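Local coordinates for protein cell death-related nuclease 4 (Caenorhabditis elegans, PDB 5DK5) that degrades RNA and DNA from their 3' ends as a DEDDh-family exonuclease and takes part in the breakdown of DNA during apoptosis, at residues 22-27 and 123-128. Residues are numbered along the deposited sequence; the frame is centred on the assembly and turned at random.
With IPA (isopropyl alcohol), chain L; IPA (isopropyl alcohol), chain M.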
# COMPACT_ATOMS: atom_id res chain seq x y z
N LEU B 22 -23.40 5.04 21.39
CA LEU B 22 -22.49 4.06 20.81
C LEU B 22 -21.14 4.72 20.52
O LEU B 22 -21.03 5.53 19.61
CB LEU B 22 -23.07 3.47 19.53
CG LEU B 22 -24.43 2.79 19.65
CD1 LEU B 22 -24.89 2.28 18.30
CD2 LEU B 22 -24.40 1.66 20.67
N ILE B 23 -20.13 4.36 21.30
CA ILE B 23 -18.80 4.90 21.08
C ILE B 23 -18.17 4.20 19.88
O ILE B 23 -17.84 3.02 19.94
CB ILE B 23 -17.90 4.73 22.32
CG1 ILE B 23 -18.44 5.53 23.50
CG2 ILE B 23 -16.47 5.17 22.02
CD1 ILE B 23 -19.50 4.82 24.32
N LEU B 24 -18.03 4.95 18.78
CA LEU B 24 -17.59 4.38 17.51
C LEU B 24 -16.13 4.71 17.21
O LEU B 24 -15.64 5.79 17.55
CB LEU B 24 -18.49 4.90 16.38
CG LEU B 24 -18.12 4.53 14.95
CD1 LEU B 24 -19.38 4.36 14.12
CD2 LEU B 24 -17.23 5.59 14.31
N ASP B 25 -15.44 3.78 16.55
CA ASP B 25 -14.04 3.98 16.19
C ASP B 25 -13.66 3.21 14.92
O ASP B 25 -13.87 2.00 14.83
CB ASP B 25 -13.12 3.55 17.33
CG ASP B 25 -11.66 3.78 17.01
OD1 ASP B 25 -11.04 2.93 16.34
OD2 ASP B 25 -11.12 4.83 17.43
N PHE B 26 -13.09 3.93 13.96
CA PHE B 26 -12.56 3.33 12.74
C PHE B 26 -11.04 3.40 12.74
O PHE B 26 -10.45 4.40 13.16
CB PHE B 26 -13.10 4.02 11.49
CG PHE B 26 -14.55 3.74 11.21
CD1 PHE B 26 -15.00 2.44 11.06
CD2 PHE B 26 -15.45 4.78 11.05
CE1 PHE B 26 -16.33 2.19 10.78
CE2 PHE B 26 -16.78 4.54 10.77
CZ PHE B 26 -17.22 3.24 10.64
N GLU B 27 -10.41 2.33 12.28
CA GLU B 27 -8.99 2.35 11.93
C GLU B 27 -8.88 2.07 10.44
O GLU B 27 -9.67 1.29 9.90
CB GLU B 27 -8.20 1.33 12.75
CG GLU B 27 -8.30 1.54 14.25
CD GLU B 27 -7.75 2.88 14.70
OE1 GLU B 27 -6.78 3.37 14.08
OE2 GLU B 27 -8.29 3.45 15.67
N ARG B 123 -13.90 14.54 14.51
CA ARG B 123 -14.75 14.50 13.33
C ARG B 123 -14.26 13.45 12.34
O ARG B 123 -15.02 13.00 11.48
CB ARG B 123 -14.79 15.88 12.65
CG ARG B 123 -13.42 16.39 12.21
CD ARG B 123 -13.54 17.71 11.46
NE ARG B 123 -14.15 18.76 12.27
CZ ARG B 123 -14.49 19.96 11.82
NH1 ARG B 123 -14.28 20.29 10.55
NH2 ARG B 123 -15.04 20.85 12.64
N GLN B 124 -13.00 13.05 12.49
CA GLN B 124 -12.33 12.20 11.51
C GLN B 124 -13.10 10.91 11.19
O GLN B 124 -13.25 10.55 10.03
CB GLN B 124 -10.93 11.84 12.01
CG GLN B 124 -10.04 13.05 12.25
CD GLN B 124 -9.83 13.88 11.00
OE1 GLN B 124 -9.73 13.34 9.90
NE2 GLN B 124 -9.79 15.19 11.16
N ASP B 125 -13.58 10.23 12.23
CA ASP B 125 -14.20 8.92 12.06
C ASP B 125 -15.38 8.93 11.08
O ASP B 125 -15.49 8.06 10.22
CB ASP B 125 -14.67 8.37 13.41
CG ASP B 125 -13.52 7.98 14.31
OD1 ASP B 125 -13.06 8.84 15.09
OD2 ASP B 125 -13.08 6.81 14.25
N LEU B 126 -16.26 9.92 11.21
CA LEU B 126 -17.49 9.95 10.42
C LEU B 126 -17.43 10.95 9.26
O LEU B 126 -17.88 10.64 8.16
CB LEU B 126 -18.68 10.27 11.32
CG LEU B 126 -19.04 9.18 12.35
CD1 LEU B 126 -20.25 9.60 13.16
CD2 LEU B 126 -19.30 7.83 11.68
N TRP B 127 -16.90 12.14 9.50
CA TRP B 127 -16.84 13.14 8.44
C TRP B 127 -15.88 12.73 7.32
O TRP B 127 -16.19 12.91 6.14
CB TRP B 127 -16.42 14.51 8.98
CG TRP B 127 -15.83 15.38 7.92
CD1 TRP B 127 -16.49 16.02 6.92
CD2 TRP B 127 -14.44 15.70 7.75
NE1 TRP B 127 -15.60 16.72 6.14
CE2 TRP B 127 -14.34 16.54 6.63
CE3 TRP B 127 -13.28 15.35 8.45
CZ2 TRP B 127 -13.12 17.04 6.18
CZ3 TRP B 127 -12.07 15.85 8.00
CH2 TRP B 127 -12.00 16.69 6.88
N ARG B 128 -14.72 12.17 7.67
CA ARG B 128 -13.72 11.78 6.68
C ARG B 128 -13.76 10.29 6.37
O ARG B 128 -14.10 9.89 5.26
CB ARG B 128 -12.31 12.18 7.14
CG ARG B 128 -11.21 11.78 6.15
CD ARG B 128 -9.86 12.37 6.54
NE ARG B 128 -9.36 11.84 7.80
CZ ARG B 128 -8.75 10.67 7.94
NH1 ARG B 128 -8.54 9.89 6.89
NH2 ARG B 128 -8.34 10.28 9.14
C1 IPA L . -11.74 18.73 17.30
C2 IPA L . -11.49 17.47 16.50
C3 IPA L . -10.09 17.49 15.93
O2 IPA L . -12.42 17.41 15.45
C1 IPA M . -9.19 9.65 1.98
C2 IPA M . -8.94 11.04 2.52
C3 IPA M . -10.23 11.84 2.48
O2 IPA M . -8.49 10.95 3.85
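In the catalytic core of this DEDDh exonuclease, which belongs to the RNase H clan, the metal-binding strand 22-27 is tied to the start of helix 124-136 by Phe26 and Asp125. Phe26 N donates to Asp125 OD2 at 2.9 Å, nearly straight (175°) and meeting the oxygen almost along its C-O axis. Asp125 CG lies anti to its own carbonyl carbon (chi1 -70°), which carries the carboxylate across to the strand backbone. The CB atoms of Asp25 and Glu27 are turned away from helix 124-136, and both side chains touch helix 191-207. Both are magnesium-binding residues, as is Asp194, and Asp25 lies beside the bound magnesium ion.

Leu24 and Phe26 instead direct their CB atoms toward the helix. Leu24 and Asp125 lie alongside with opposite headings, Leu24 CD2 against Asp125 CB at 3.9 Å, and the same methyl meets Leu126 CD2 at 4.0 Å. Leu126 CD2 also reaches the edge of the Phe26 ring, near its plane, 4.2 Å from CE2. Asp125 O lies at this edge too, 3.4 Å from Phe26 CD2. Phe44 packs against the ring from the neighbouring strand 41-50.

Farther along the helix, Arg128 NE donates in its guanidinium plane to Gln124 OE1, at 2.6 Å and 177°, and NH1 binds an isopropyl alcohol, probably from the crystallisation liquor. A leucine in place of Arg128 would probably leave Gln124 OE1 without this donor and its amide freer to turn.

Asp125 OD2 lies 4.2 Å from Asp25 OD2, at the edge of the metal site, consistent with Asp125 being the second aspartate of the DEDDh motif. The bond from the Phe26 backbone grips that same OD2, and so probably helps hold the Asp125 carboxylate in place beside Asp25.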